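Local coordinates for uncharacterized protein (Bombyx mori, PDB 5AZ1) that probably reduces carbonyl compounds with NADPH, as a member of the aldo/keto reductase family built on a TIM barrel, at residues A[68-73]-A[100-105]; A[132-137]-A[167-172]. All coordinates share one frame; numbering follows the deposited sequence.

Interaction 1: residues A[68-73]-A[100-105]; sequences HIDTAH and FITTKV. With NDP (NADPH dihydro-nicotinamide-adenine-dinucleotide phosphate), chain J.
Phe100 turns its edge toward one face of the His68 imidazole, with Phe100 CD1 4.1 Å from His68 CD2 near the ring's rim and the two planes inclined at 55°. At the edge of the imidazole, in its plane, a water is hydrogen-bonded to His68 NE2 at 2.8 Å. The same water donates to Asp70 OD1 and bonds Thr102 OG1, joining three polar side chains on one face of the sheet. His68 ND1 is held by Pro18 O, which helps to fix the ring's rotation.

The Asp70 side chain, its CG trans to N, puts one carboxylate oxygen, OD2, within bonding distance of both Lys104 and the cofactor. OD2 of Asp70 is met on its syn side by Lys104 NZ at 2.6 Å, forming a salt bridge in which NZ sits 20° out of the carboxylate plane, and it also accepts a hydrogen bond from the ribose O2D of NADPH at 2.8 Å. The lysine chain runs extended past Ala72, where Lys104 CB and Ala72 CB are 3.8 Å apart, and bends only at its last torsion (chi4 108°) to bring NZ to the carboxylate. Lys104 NZ also bonds Tyr75 OH, consistent with the Asp-Tyr-Lys-His active site of aldo/keto reductases.

The strands that carry these groups are joined by parallel pairing: Ile69 N to Phe100 O at 2.9 Å, then Thr102 N to Ile69 O at 3.0 Å. The two strands belong to a beta-alpha-beta unit whose helix 78-90 packs on Ile69 through Ile81 and Val85, while strands 22-23 and 133-136 flank the pair in the barrel sheet.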
# COMPACT_ATOMS: atom_id res chain seq x y z
N HIS A 68 3.03 5.73 10.24
CA HIS A 68 3.33 4.92 9.06
C HIS A 68 2.89 5.74 7.87
O HIS A 68 1.74 6.14 7.77
CB HIS A 68 2.61 3.55 9.17
CG HIS A 68 2.67 2.67 7.96
ND1 HIS A 68 2.20 1.37 7.99
CD2 HIS A 68 3.11 2.87 6.69
CE1 HIS A 68 2.31 0.83 6.80
NE2 HIS A 68 2.90 1.70 6.00
N ILE A 69 3.80 5.94 6.93
CA ILE A 69 3.54 6.69 5.73
C ILE A 69 3.91 5.89 4.49
O ILE A 69 5.03 5.46 4.36
CB ILE A 69 4.40 7.98 5.72
CG1 ILE A 69 4.06 8.87 6.90
CG2 ILE A 69 4.22 8.75 4.40
CD1 ILE A 69 5.11 9.94 7.14
N ASP A 70 3.01 5.74 3.54
CA ASP A 70 3.29 4.85 2.41
C ASP A 70 3.48 5.74 1.26
O ASP A 70 2.57 6.53 0.96
CB ASP A 70 2.08 3.95 2.11
CG ASP A 70 2.33 3.03 0.97
OD1 ASP A 70 3.04 2.02 1.19
OD2 ASP A 70 1.84 3.31 -0.14
N THR A 71 4.63 5.66 0.58
CA THR A 71 4.76 6.45 -0.62
C THR A 71 5.54 5.71 -1.66
O THR A 71 5.81 4.54 -1.50
CB THR A 71 5.37 7.86 -0.31
OG1 THR A 71 5.10 8.75 -1.40
CG2 THR A 71 6.84 7.82 -0.09
N ALA A 72 5.91 6.38 -2.74
CA ALA A 72 6.59 5.72 -3.87
C ALA A 72 7.20 6.75 -4.79
O ALA A 72 6.71 7.84 -4.84
CB ALA A 72 5.60 4.82 -4.65
N HIS A 73 8.28 6.39 -5.48
CA HIS A 73 8.79 7.17 -6.58
C HIS A 73 7.67 7.63 -7.53
O HIS A 73 7.49 8.83 -7.78
CB HIS A 73 9.82 6.39 -7.32
CG HIS A 73 10.41 7.12 -8.46
ND1 HIS A 73 11.10 6.48 -9.47
CD2 HIS A 73 10.39 8.44 -8.78
CE1 HIS A 73 11.50 7.37 -10.35
NE2 HIS A 73 11.03 8.56 -9.99
N PHE A 100 7.56 5.04 10.45
CA PHE A 100 7.73 3.93 9.53
C PHE A 100 7.43 4.47 8.15
O PHE A 100 6.27 4.76 7.84
CB PHE A 100 6.74 2.78 9.83
CG PHE A 100 7.08 1.49 9.12
CD1 PHE A 100 6.76 1.32 7.75
CD2 PHE A 100 7.76 0.50 9.77
CE1 PHE A 100 7.08 0.14 7.09
CE2 PHE A 100 8.13 -0.68 9.14
CZ PHE A 100 7.81 -0.87 7.79
N ILE A 101 8.46 4.59 7.31
CA ILE A 101 8.31 5.17 5.97
C ILE A 101 8.63 4.20 4.89
O ILE A 101 9.72 3.62 4.88
CB ILE A 101 9.22 6.42 5.81
CG1 ILE A 101 8.77 7.50 6.81
CG2 ILE A 101 9.13 6.97 4.39
CD1 ILE A 101 9.83 8.55 7.02
N THR A 102 7.69 4.05 3.97
CA THR A 102 7.84 3.12 2.87
C THR A 102 7.96 3.85 1.54
O THR A 102 7.19 4.76 1.29
CB THR A 102 6.57 2.26 2.76
OG1 THR A 102 6.42 1.47 3.93
CG2 THR A 102 6.65 1.34 1.53
N THR A 103 8.86 3.41 0.66
CA THR A 103 8.79 3.84 -0.71
C THR A 103 8.95 2.60 -1.64
O THR A 103 8.95 1.48 -1.18
CB THR A 103 9.79 4.96 -1.02
OG1 THR A 103 9.56 5.46 -2.34
CG2 THR A 103 11.19 4.50 -0.96
N LYS A 104 9.00 2.83 -2.94
CA LYS A 104 8.83 1.78 -3.91
C LYS A 104 9.55 2.09 -5.20
O LYS A 104 9.69 3.27 -5.57
CB LYS A 104 7.34 1.52 -4.20
CG LYS A 104 6.45 1.41 -2.98
CD LYS A 104 5.01 1.24 -3.48
CE LYS A 104 4.01 1.07 -2.39
NZ LYS A 104 3.09 2.17 -2.11
N VAL A 105 10.04 1.03 -5.84
CA VAL A 105 10.85 1.10 -7.04
C VAL A 105 9.93 0.67 -8.18
O VAL A 105 9.33 -0.44 -8.13
CB VAL A 105 12.00 0.10 -6.92
CG1 VAL A 105 12.80 -0.03 -8.24
CG2 VAL A 105 12.89 0.49 -5.78
PA NDP J . -8.58 4.17 -0.79
O1A NDP J . -9.37 2.86 -0.74
O2A NDP J . -7.70 4.60 0.33
O5B NDP J . -9.74 5.32 -0.89
C5B NDP J . -9.46 6.66 -1.25
C4B NDP J . -10.74 7.49 -1.23
O4B NDP J . -11.48 7.28 -0.01
C3B NDP J . -10.45 9.00 -1.33
O3B NDP J . -11.11 9.52 -2.48
C2B NDP J . -10.93 9.58 0.00
O2B NDP J . -11.48 10.91 -0.07
C1B NDP J . -11.93 8.55 0.49
N9A NDP J . -11.95 8.36 1.94
C8A NDP J . -10.90 8.08 2.74
N7A NDP J . -11.29 7.92 4.02
C5A NDP J . -12.63 8.05 4.02
C6A NDP J . -13.66 7.99 5.05
N6A NDP J . -13.26 7.73 6.33
N1A NDP J . -14.96 8.21 4.65
C2A NDP J . -15.31 8.47 3.36
N3A NDP J . -14.41 8.53 2.36
C4A NDP J . -13.08 8.33 2.64
O3 NDP J . -7.90 4.27 -2.24
PN NDP J . -6.34 4.34 -2.58
O1N NDP J . -6.15 3.33 -3.67
O2N NDP J . -5.91 5.78 -2.79
O5D NDP J . -5.68 3.90 -1.15
C5D NDP J . -4.47 3.27 -1.09
C4D NDP J . -3.15 3.99 -0.92
O4D NDP J . -2.32 2.81 -1.07
C3D NDP J . -2.52 4.97 -1.91
O3D NDP J . -2.53 6.28 -1.41
C2D NDP J . -1.08 4.46 -1.99
O2D NDP J . -0.37 4.89 -0.81
C1D NDP J . -1.29 2.94 -2.04
N1N NDP J . -1.58 2.24 -3.38
C2N NDP J . -0.67 1.31 -3.79
C3N NDP J . -0.75 0.60 -5.00
C7N NDP J . 0.31 -0.42 -5.36
O7N NDP J . 0.33 -0.79 -6.54
N7N NDP J . 1.21 -0.90 -4.43
C4N NDP J . -1.89 0.89 -5.98
C5N NDP J . -2.85 1.88 -5.44
C6N NDP J . -2.66 2.48 -4.20
P2B NDP J . -10.62 12.25 0.24
O1X NDP J . -9.15 12.04 -0.19
O2X NDP J . -11.24 13.20 -0.75
O3X NDP J . -10.83 12.38 1.73
O HOH W 1 3.80 0.83 3.50

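Interaction 2: residues A[132-137]-A[167-172]; sequences NLVLMH and GLTKAI. With NDP (NADPH dihydro-nicotinamide-adenine-dinucleotide phosphate), chain J.
Asn132, Val134 and Ile172 bury the most surface where strand 133-136 meets the chain entering strand 172-175. Asn132 takes part through its backbone: its O lies 3.3 Å from Ala171 CB, whereas its side-chain OD1 accepts from Ile101 N on the neighbouring strand. Val134 places CG1 between its backbone N and carbonyl carbon (chi1 64°), and there the methyl meets two partners, Thr169 CG2 at 3.7 Å and Ile172 CG2 at 4.0 Å. Ile172 adds a CA-H...O contact to Val134 O.

The polar centre is Ala171 O. Val134 N donates to Ala171 O at 3.0 Å, and Thr169 OG1 donates to Ala171 O at 2.7 Å from the opposite face of the carbonyl plane. Replacing Thr169 by a valine would probably leave this carbonyl with the Val134 amide as its one donor here and the loop before strand 172-175 less firmly held.

Strands 133-136 and 172-175 with helix 153-165 form a beta-alpha-beta unit of the TIM barrel, whose parallel pairing includes the Val134-Ile172 bridge. The contact thus combines a doubly gripped, buried carbonyl with branched apolar side chains, which suggests that one backbone bond and a threonine hydroxyl together help to set the start of strand 172-175.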
# COMPACT_ATOMS: atom_id res chain seq x y z
N ASN A 132 12.19 2.63 6.15
CA ASN A 132 11.87 1.46 6.96
C ASN A 132 11.55 0.26 6.07
O ASN A 132 11.76 -0.87 6.47
CB ASN A 132 10.68 1.78 7.84
CG ASN A 132 11.02 2.91 8.79
OD1 ASN A 132 10.93 4.11 8.44
ND2 ASN A 132 11.56 2.53 9.96
N LEU A 133 11.04 0.54 4.89
CA LEU A 133 10.60 -0.50 3.98
C LEU A 133 10.70 0.01 2.54
O LEU A 133 10.30 1.13 2.25
CB LEU A 133 9.15 -0.85 4.31
CG LEU A 133 8.47 -1.85 3.39
CD1 LEU A 133 9.20 -3.19 3.37
CD2 LEU A 133 7.03 -2.10 3.86
N VAL A 134 11.24 -0.80 1.64
CA VAL A 134 11.17 -0.49 0.21
C VAL A 134 10.60 -1.72 -0.53
O VAL A 134 10.99 -2.84 -0.27
CB VAL A 134 12.52 -0.08 -0.34
CG1 VAL A 134 13.54 -1.21 -0.26
CG2 VAL A 134 12.41 0.40 -1.79
N LEU A 135 9.65 -1.46 -1.42
CA LEU A 135 8.94 -2.47 -2.20
C LEU A 135 9.26 -2.47 -3.70
O LEU A 135 9.47 -1.41 -4.33
CB LEU A 135 7.45 -2.23 -2.06
CG LEU A 135 6.87 -2.16 -0.65
CD1 LEU A 135 5.37 -1.98 -0.67
CD2 LEU A 135 7.20 -3.40 0.16
N MET A 136 9.26 -3.66 -4.26
CA MET A 136 9.12 -3.86 -5.68
C MET A 136 7.68 -3.58 -6.06
O MET A 136 6.76 -4.35 -5.75
CB MET A 136 9.54 -5.25 -6.07
CG MET A 136 9.73 -5.36 -7.60
SD MET A 136 10.07 -7.04 -8.20
CE MET A 136 11.25 -7.80 -7.08
N HIS A 137 7.47 -2.42 -6.69
CA HIS A 137 6.13 -1.86 -6.90
C HIS A 137 5.24 -2.81 -7.69
O HIS A 137 4.09 -3.02 -7.33
CB HIS A 137 6.21 -0.48 -7.57
CG HIS A 137 5.06 0.42 -7.24
ND1 HIS A 137 5.21 1.77 -7.04
CD2 HIS A 137 3.74 0.15 -7.05
CE1 HIS A 137 4.04 2.30 -6.70
NE2 HIS A 137 3.12 1.34 -6.72
N GLY A 167 22.12 -0.82 4.01
CA GLY A 167 21.55 -0.02 5.12
C GLY A 167 20.69 1.09 4.56
O GLY A 167 20.33 1.99 5.27
N LEU A 168 20.29 0.98 3.28
CA LEU A 168 19.46 1.99 2.67
C LEU A 168 17.99 1.83 3.06
O LEU A 168 17.14 2.73 2.84
CB LEU A 168 19.63 1.96 1.14
CG LEU A 168 21.07 2.24 0.71
CD1 LEU A 168 21.18 2.10 -0.78
CD2 LEU A 168 21.57 3.66 1.10
N THR A 169 17.67 0.64 3.59
CA THR A 169 16.34 0.30 4.04
C THR A 169 16.51 -0.67 5.20
O THR A 169 17.54 -1.34 5.29
CB THR A 169 15.50 -0.31 2.93
OG1 THR A 169 14.16 -0.48 3.40
CG2 THR A 169 16.07 -1.61 2.47
N LYS A 170 15.56 -0.65 6.11
CA LYS A 170 15.50 -1.60 7.24
C LYS A 170 14.70 -2.86 6.85
O LYS A 170 14.73 -3.81 7.55
CB LYS A 170 14.79 -1.00 8.42
CG LYS A 170 15.45 0.27 9.00
CD LYS A 170 16.76 -0.09 9.63
CE LYS A 170 17.15 0.75 10.87
NZ LYS A 170 18.27 0.09 11.65
N ALA A 171 14.03 -2.84 5.69
CA ALA A 171 13.26 -3.97 5.24
C ALA A 171 12.97 -3.91 3.76
O ALA A 171 12.82 -2.83 3.19
CB ALA A 171 11.91 -4.11 6.02
N ILE A 172 12.81 -5.11 3.18
CA ILE A 172 12.48 -5.24 1.73
C ILE A 172 11.24 -6.07 1.62
O ILE A 172 11.03 -7.04 2.43
CB ILE A 172 13.65 -5.84 0.91
CG1 ILE A 172 14.17 -7.14 1.54
CG2 ILE A 172 14.84 -4.85 0.83
CD1 ILE A 172 15.21 -7.84 0.73
PA NDP J . -8.58 4.17 -0.79
O1A NDP J . -9.37 2.86 -0.74
O2A NDP J . -7.70 4.60 0.33
O5B NDP J . -9.74 5.32 -0.89
C5B NDP J . -9.46 6.66 -1.25
C4B NDP J . -10.74 7.49 -1.23
O4B NDP J . -11.48 7.28 -0.01
C3B NDP J . -10.45 9.00 -1.33
O3B NDP J . -11.11 9.52 -2.48
C2B NDP J . -10.93 9.58 0.00
O2B NDP J . -11.48 10.91 -0.07
C1B NDP J . -11.93 8.55 0.49
N9A NDP J . -11.95 8.36 1.94
C8A NDP J . -10.90 8.08 2.74
N7A NDP J . -11.29 7.92 4.02
C5A NDP J . -12.63 8.05 4.02
C6A NDP J . -13.66 7.99 5.05
N6A NDP J . -13.26 7.73 6.33
N1A NDP J . -14.96 8.21 4.65
C2A NDP J . -15.31 8.47 3.36
N3A NDP J . -14.41 8.53 2.36
C4A NDP J . -13.08 8.33 2.64
O3 NDP J . -7.90 4.27 -2.24
PN NDP J . -6.34 4.34 -2.58
O1N NDP J . -6.15 3.33 -3.67
O2N NDP J . -5.91 5.78 -2.79
O5D NDP J . -5.68 3.90 -1.15
C5D NDP J . -4.47 3.27 -1.09
C4D NDP J . -3.15 3.99 -0.92
O4D NDP J . -2.32 2.81 -1.07
C3D NDP J . -2.52 4.97 -1.91
O3D NDP J . -2.53 6.28 -1.41
C2D NDP J . -1.08 4.46 -1.99
O2D NDP J . -0.37 4.89 -0.81
C1D NDP J . -1.29 2.94 -2.04
N1N NDP J . -1.58 2.24 -3.38
C2N NDP J . -0.67 1.31 -3.79
C3N NDP J . -0.75 0.60 -5.00
C7N NDP J . 0.31 -0.42 -5.36
O7N NDP J . 0.33 -0.79 -6.54
N7N NDP J . 1.21 -0.90 -4.43
C4N NDP J . -1.89 0.89 -5.98
C5N NDP J . -2.85 1.88 -5.44
C6N NDP J . -2.66 2.48 -4.20
P2B NDP J . -10.62 12.25 0.24
O1X NDP J . -9.15 12.04 -0.19
O2X NDP J . -11.24 13.20 -0.75
O3X NDP J . -10.83 12.38 1.73

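In the fold
Followed from the N terminus, interaction 1 comes first: the chain leaves strand 68-70, passes through helix 78-90 and returns as strand 100-105, closing a beta-alpha-beta crossover. Only after helix 112-126 does interaction 2 open at 132-137, and it closes at 167-172 once helix 153-165 has been traversed. The two loops are therefore in series, neither enclosing nor crossing the other. The two are linked edge to edge through the sheet, because strands 100-105 and 133-136 are neighbours in it and the amide of Val105 reaches the carbonyl of Leu135. Together they span four successive strands, while Lys104 and His137 touch beside the nicotinamide end of the cofactor.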